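Local coordinates for ferritin light chain (Trichoplusia ni, PDB 1Z6O), which stores iron as the light chain of a 24-subunit secreted cage, where it probably facilitates nucleation of the ferrihydrite core, at residues 157-160 with 161-165; 197-200 with 201-205. All blocks are in the same frame, centred on the assembly; numbering follows the deposited sequence.

Contact 1 of 2, residues 157-160 with 161-165; sequences PEIA and QYLEE. With CA (calcium ion), chain Z; FE (Fe (III) ion), chain Y.
A160 and E164 meet across the first turns of helix 157-190, the fourth helix of the ferritin four-helix bundle, whose calcium and iron(III) sites are shared by three copies of the light chain. Four successive i to i+4 bonds run through these turns. E164 N reaches A160 O at 2.9 Å, and L163 N donates to I159 O with an N-H...O angle of 166°.

The side chains divide by direction. Q161 and E164 lie one turn apart on the metal-facing side. Q161 sends CG anti to its backbone N (chi1 168°) and then bends at CG, whereas E164 runs extended past CG; their ends thereby converge on one calcium ion, with Q161 OE1 2.5 Å and E164 OE1 2.3 Å from it. The same pair from two other light-chain copies completes its six oxygens. The Q161 amide also has E169 of a second light-chain copy as a polar partner, and H144 holds the second carboxylate oxygen of E164.

Toward the bundle, the branch CG2 of I159 meets CD1 of L163 at 3.9 Å, the two side chains crossing obliquely. The Y162 ring presents an edge to I159 O, stacks on H93, and hydrogen-bonds D89 through its hydroxyl. E165, bent at CG, carries its carboxylate to the neighbouring metal, where OE2 lies 2.2 Å from the iron(III) ion.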
ATOM      1  N   PRO A 157       1.556 -52.917 -12.910  1.00 17.02           N
ATOM      2  CA  PRO A 157       2.230 -51.659 -13.233  1.00 17.19           C
ATOM      3  C   PRO A 157       1.982 -50.556 -12.210  1.00 16.16           C
ATOM      4  O   PRO A 157       2.653 -49.526 -12.248  1.00 15.72           O
ATOM      5  CB  PRO A 157       1.700 -51.322 -14.631  1.00 17.15           C
ATOM      6  CG  PRO A 157       0.324 -51.925 -14.634  1.00 18.02           C
ATOM      7  CD  PRO A 157       0.496 -53.239 -13.889  1.00 16.52           C
ATOM      8  N   GLU A 158       1.031 -50.762 -11.300  1.00 15.32           N
ATOM      9  CA  GLU A 158       0.781 -49.752 -10.268  1.00 16.24           C
ATOM     10  C   GLU A 158       1.977 -49.794  -9.313  1.00 17.48           C
ATOM     11  O   GLU A 158       2.527 -48.753  -8.947  1.00 14.95           O
ATOM     12  CB  GLU A 158      -0.522 -50.041  -9.513  1.00 14.17           C
ATOM     13  CG  GLU A 158      -1.010 -48.860  -8.646  1.00 16.72           C
ATOM     14  CD  GLU A 158      -0.237 -48.679  -7.331  1.00 24.61           C
ATOM     15  OE1 GLU A 158      -0.063 -47.510  -6.911  1.00 24.75           O
ATOM     16  OE2 GLU A 158       0.178 -49.686  -6.703  1.00 20.59           O
ATOM     17  N   ILE A 159       2.386 -50.995  -8.918  1.00 15.01           N
ATOM     18  CA  ILE A 159       3.559 -51.133  -8.047  1.00 14.88           C
ATOM     19  C   ILE A 159       4.804 -50.652  -8.807  1.00 15.51           C
ATOM     20  O   ILE A 159       5.667 -49.976  -8.245  1.00 16.36           O
ATOM     21  CB  ILE A 159       3.792 -52.608  -7.620  1.00 17.36           C
ATOM     22  CG1 ILE A 159       2.654 -53.080  -6.706  1.00 18.87           C
ATOM     23  CG2 ILE A 159       5.156 -52.739  -6.916  1.00 18.59           C
ATOM     24  CD1 ILE A 159       2.471 -52.225  -5.431  1.00 22.72           C
ATOM     25  N   ALA A 160       4.905 -51.000 -10.088  1.00 15.67           N
ATOM     26  CA  ALA A 160       6.062 -50.569 -10.876  1.00 16.95           C
ATOM     27  C   ALA A 160       6.186 -49.039 -10.934  1.00 16.95           C
ATOM     28  O   ALA A 160       7.266 -48.488 -10.707  1.00 17.16           O
ATOM     29  CB  ALA A 160       5.980 -51.146 -12.298  1.00 16.87           C
ATOM     30  N   GLN A 161       5.084 -48.352 -11.233  1.00 15.50           N
ATOM     31  CA  GLN A 161       5.109 -46.887 -11.327  1.00 16.07           C
ATOM     32  C   GLN A 161       5.371 -46.265  -9.952  1.00 16.82           C
ATOM     33  O   GLN A 161       6.064 -45.249  -9.848  1.00 18.19           O
ATOM     34  CB  GLN A 161       3.782 -46.364 -11.911  1.00 17.68           C
ATOM     35  CG  GLN A 161       3.588 -44.841 -11.783  1.00 29.51           C
ATOM     36  CD  GLN A 161       4.367 -43.991 -12.805  1.00 37.88           C
ATOM     37  OE1 GLN A 161       5.344 -44.432 -13.435  1.00 28.38           O
ATOM     38  NE2 GLN A 161       3.932 -42.745 -12.954  1.00 32.52           N
ATOM     39  N   TYR A 162       4.812 -46.861  -8.900  1.00 15.37           N
ATOM     40  CA  TYR A 162       5.046 -46.365  -7.536  1.00 16.12           C
ATOM     41  C   TYR A 162       6.555 -46.426  -7.229  1.00 17.61           C
ATOM     42  O   TYR A 162       7.142 -45.459  -6.734  1.00 17.32           O
ATOM     43  CB  TYR A 162       4.271 -47.225  -6.527  1.00 16.13           C
ATOM     44  CG  TYR A 162       4.627 -46.976  -5.072  1.00 16.94           C
ATOM     45  CD1 TYR A 162       4.466 -45.715  -4.493  1.00 23.63           C
ATOM     46  CD2 TYR A 162       5.088 -48.014  -4.268  1.00 20.14           C
ATOM     47  CE1 TYR A 162       4.760 -45.499  -3.129  1.00 23.03           C
ATOM     48  CE2 TYR A 162       5.377 -47.812  -2.914  1.00 21.52           C
ATOM     49  CZ  TYR A 162       5.212 -46.558  -2.358  1.00 23.62           C
ATOM     50  OH  TYR A 162       5.509 -46.380  -1.026  1.00 23.75           O
ATOM     51  N   LEU A 163       7.191 -47.557  -7.532  1.00 14.90           N
ATOM     52  CA  LEU A 163       8.629 -47.685  -7.291  1.00 17.47           C
ATOM     53  C   LEU A 163       9.420 -46.707  -8.160  1.00 18.12           C
ATOM     54  O   LEU A 163      10.365 -46.075  -7.689  1.00 17.38           O
ATOM     55  CB  LEU A 163       9.104 -49.119  -7.575  1.00 16.15           C
ATOM     56  CG  LEU A 163       8.576 -50.183  -6.600  1.00 20.17           C
ATOM     57  CD1 LEU A 163       8.905 -51.580  -7.136  1.00 17.53           C
ATOM     58  CD2 LEU A 163       9.207 -49.961  -5.208  1.00 21.19           C
ATOM     59  N   GLU A 164       9.036 -46.583  -9.427  1.00 16.15           N
ATOM     60  CA  GLU A 164       9.727 -45.680 -10.344  1.00 17.64           C
ATOM     61  C   GLU A 164       9.702 -44.244  -9.849  1.00 22.08           C
ATOM     62  O   GLU A 164      10.728 -43.570  -9.820  1.00 20.87           O
ATOM     63  CB  GLU A 164       9.087 -45.739 -11.745  1.00 16.80           C
ATOM     64  CG  GLU A 164       9.399 -47.050 -12.485  1.00 15.90           C
ATOM     65  CD  GLU A 164       8.568 -47.261 -13.749  1.00 23.21           C
ATOM     66  OE1 GLU A 164       7.843 -46.340 -14.180  1.00 20.08           O
ATOM     67  OE2 GLU A 164       8.643 -48.369 -14.318  1.00 22.11           O
ATOM     68  N   GLU A 165       8.521 -43.790  -9.446  1.00 16.90           N
ATOM     69  CA  GLU A 165       8.332 -42.416  -8.997  1.00 21.41           C
ATOM     70  C   GLU A 165       8.856 -42.077  -7.602  1.00 24.51           C
ATOM     71  O   GLU A 165       9.477 -41.037  -7.396  1.00 25.27           O
ATOM     72  CB  GLU A 165       6.839 -42.077  -9.024  1.00 22.10           C
ATOM     73  CG  GLU A 165       6.207 -42.054 -10.404  1.00 34.97           C
ATOM     74  CD  GLU A 165       6.511 -40.767 -11.142  1.00 41.05           C
ATOM     75  OE1 GLU A 165       6.740 -39.750 -10.456  1.00 50.88           O
ATOM     76  OE2 GLU A 165       6.504 -40.762 -12.394  1.00 37.09           O
TER
HETATM   77 CA    CA Z5302       6.893 -44.713 -15.415  1.00 18.48          CA
HETATM   78 FE    FE Y 301       6.024 -38.885 -13.409  0.78 34.07          FE

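Contact 2 of 2, residues 197-200 with 201-205; sequences LSLA and LYVFD
F204 N donates to A200 O at 2.7 Å, the shortest of four successive i to i+4 bonds through these turns. L201 N meets L197 O at 2.9 Å. V203 N points at L199 O with the straightest geometry of the set, an N-H...O angle of 168°. The remaining link is longer, since Y202 N lies 3.3 Å from S198 O. Every one of these main-chain donors and acceptors is therefore paired within the helix.

Outward from this core, aliphatic groups meet one turn apart. CD1 of L197 rests 3.9 Å from CG of L201; L197 carries its CG anti to the backbone N, while L201 has it anti to the carbonyl carbon (chi1 -71°), which folds L201 back along the helix toward L197. On another side, CD1 of L199 lies near the plane of the Y202 ring, 4.3 Å from CD2 of Y202 at its edge. V203 turns CG2 back over the preceding turn, 3.4 Å from L199 O and close to CG of L199.

The outer surroundings differ by face. F204 makes an edge-to-face contact with H181 and packs on F188 of helix 157-190, and the carboxylate of D205 accepts bonds from G71 N and F72 N. L199, A200 and V203 pack against L177 and V191 of one heavy chain; H174 of a second heavy chain meets S198 and L199, its K185 meets Y202, and V5 of a third packs on S198 and L201. A short, buried helix placed after the four-helix bundle and among neighbouring subunits is consistent with the fifth (E) helix of ferritin subunits, which in classical 24-subunit cages packs around the fourfold channels.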
ATOM      1  N   LEU A 197      45.419 -34.948   4.922  1.00 19.38           N
ATOM      2  CA  LEU A 197      44.220 -35.618   5.422  1.00 21.04           C
ATOM      3  C   LEU A 197      43.430 -34.958   6.553  1.00 17.63           C
ATOM      4  O   LEU A 197      42.220 -34.791   6.431  1.00 18.34           O
ATOM      5  CB  LEU A 197      44.529 -37.072   5.813  1.00 19.99           C
ATOM      6  CG  LEU A 197      43.283 -37.900   6.183  1.00 23.05           C
ATOM      7  CD1 LEU A 197      42.288 -37.932   5.005  1.00 19.94           C
ATOM      8  CD2 LEU A 197      43.707 -39.329   6.555  1.00 26.04           C
ATOM      9  N   SER A 198      44.081 -34.574   7.651  1.00 16.62           N
ATOM     10  CA  SER A 198      43.300 -33.998   8.743  1.00 19.19           C
ATOM     11  C   SER A 198      42.642 -32.676   8.357  1.00 18.82           C
ATOM     12  O   SER A 198      41.481 -32.430   8.700  1.00 16.74           O
ATOM     13  CB  SER A 198      44.160 -33.838  10.011  1.00 21.47           C
ATOM     14  OG  SER A 198      45.104 -32.796   9.851  1.00 32.81           O
ATOM     15  N   LEU A 199      43.358 -31.820   7.638  1.00 16.67           N
ATOM     16  CA  LEU A 199      42.758 -30.551   7.231  1.00 17.54           C
ATOM     17  C   LEU A 199      41.658 -30.812   6.199  1.00 17.37           C
ATOM     18  O   LEU A 199      40.624 -30.142   6.194  1.00 17.05           O
ATOM     19  CB  LEU A 199      43.816 -29.621   6.623  1.00 16.92           C
ATOM     20  CG  LEU A 199      43.324 -28.232   6.198  1.00 20.67           C
ATOM     21  CD1 LEU A 199      42.803 -27.462   7.415  1.00 18.98           C
ATOM     22  CD2 LEU A 199      44.487 -27.465   5.537  1.00 20.08           C
ATOM     23  N   ALA A 200      41.880 -31.786   5.322  1.00 16.19           N
ATOM     24  CA  ALA A 200      40.882 -32.100   4.298  1.00 17.80           C
ATOM     25  C   ALA A 200      39.585 -32.638   4.907  1.00 18.49           C
ATOM     26  O   ALA A 200      38.493 -32.288   4.444  1.00 18.91           O
ATOM     27  CB  ALA A 200      41.453 -33.109   3.277  1.00 16.65           C
ATOM     28  N   LEU A 201      39.687 -33.482   5.937  1.00 17.08           N
ATOM     29  CA  LEU A 201      38.469 -34.012   6.568  1.00 18.46           C
ATOM     30  C   LEU A 201      37.676 -32.878   7.206  1.00 19.29           C
ATOM     31  O   LEU A 201      36.445 -32.864   7.167  1.00 17.85           O
ATOM     32  CB  LEU A 201      38.804 -35.075   7.624  1.00 18.18           C
ATOM     33  CG  LEU A 201      39.319 -36.392   7.012  1.00 24.37           C
ATOM     34  CD1 LEU A 201      39.746 -37.362   8.107  1.00 25.08           C
ATOM     35  CD2 LEU A 201      38.229 -37.016   6.156  1.00 26.57           C
ATOM     36  N   TYR A 202      38.383 -31.919   7.793  1.00 16.74           N
ATOM     37  CA  TYR A 202      37.721 -30.771   8.408  1.00 17.09           C
ATOM     38  C   TYR A 202      37.010 -29.948   7.319  1.00 17.68           C
ATOM     39  O   TYR A 202      35.831 -29.597   7.441  1.00 18.24           O
ATOM     40  CB  TYR A 202      38.767 -29.911   9.128  1.00 17.66           C
ATOM     41  CG  TYR A 202      38.255 -28.569   9.601  1.00 21.06           C
ATOM     42  CD1 TYR A 202      37.214 -28.476  10.527  1.00 20.79           C
ATOM     43  CD2 TYR A 202      38.835 -27.388   9.144  1.00 27.57           C
ATOM     44  CE1 TYR A 202      36.763 -27.229  10.991  1.00 23.55           C
ATOM     45  CE2 TYR A 202      38.398 -26.143   9.604  1.00 33.97           C
ATOM     46  CZ  TYR A 202      37.365 -26.073  10.525  1.00 31.29           C
ATOM     47  OH  TYR A 202      36.954 -24.847  10.986  1.00 30.96           O
ATOM     48  N   VAL A 203      37.729 -29.643   6.246  1.00 16.22           N
ATOM     49  CA  VAL A 203      37.149 -28.870   5.147  1.00 17.46           C
ATOM     50  C   VAL A 203      35.976 -29.624   4.504  1.00 18.55           C
ATOM     51  O   VAL A 203      34.939 -29.036   4.172  1.00 17.44           O
ATOM     52  CB  VAL A 203      38.235 -28.563   4.080  1.00 19.53           C
ATOM     53  CG1 VAL A 203      37.597 -28.029   2.788  1.00 20.23           C
ATOM     54  CG2 VAL A 203      39.222 -27.515   4.651  1.00 18.93           C
ATOM     55  N   PHE A 204      36.137 -30.928   4.336  1.00 17.39           N
ATOM     56  CA  PHE A 204      35.078 -31.735   3.734  1.00 18.83           C
ATOM     57  C   PHE A 204      33.836 -31.741   4.631  1.00 19.78           C
ATOM     58  O   PHE A 204      32.709 -31.630   4.140  1.00 18.24           O
ATOM     59  CB  PHE A 204      35.561 -33.167   3.503  1.00 16.53           C
ATOM     60  CG  PHE A 204      34.607 -33.988   2.680  1.00 19.47           C
ATOM     61  CD1 PHE A 204      34.536 -33.814   1.299  1.00 20.23           C
ATOM     62  CD2 PHE A 204      33.741 -34.893   3.292  1.00 20.02           C
ATOM     63  CE1 PHE A 204      33.607 -34.530   0.529  1.00 22.77           C
ATOM     64  CE2 PHE A 204      32.806 -35.613   2.535  1.00 23.39           C
ATOM     65  CZ  PHE A 204      32.741 -35.429   1.154  1.00 20.33           C
ATOM     66  N   ASP A 205      34.030 -31.871   5.944  1.00 18.41           N
ATOM     67  CA  ASP A 205      32.879 -31.848   6.851  1.00 18.90           C
ATOM     68  C   ASP A 205      32.151 -30.503   6.777  1.00 20.53           C
ATOM     69  O   ASP A 205      30.920 -30.455   6.826  1.00 18.53           O
ATOM     70  CB  ASP A 205      33.299 -32.110   8.301  1.00 20.01           C
ATOM     71  CG  ASP A 205      32.101 -32.115   9.254  1.00 27.59           C
ATOM     72  OD1 ASP A 205      31.813 -31.076   9.890  1.00 27.99           O
ATOM     73  OD2 ASP A 205      31.425 -33.161   9.341  1.00 26.97           O
TER

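In the fold
Contacts 1 and 2 sit on opposite sides of the chain's centre, 14 and 30 Å from it, with their own centres 41 Å apart and nearest atoms about 25 Å apart. They do not touch, but they follow one another in the chain: residues 157-165 open helix 157-190, and its far end, through F188 and I189, packs against residues 197-205 on the next helix. Each end meets different neighbours. Contact 1 joins copies of the light chain through calcium and iron(III) ions 6.2 Å apart, whereas contact 2 meets three heavy chains by packing and holds no metal. Helix 157-190 thus carries the metal site at its start, and the helix after it makes the mixed-chain interface.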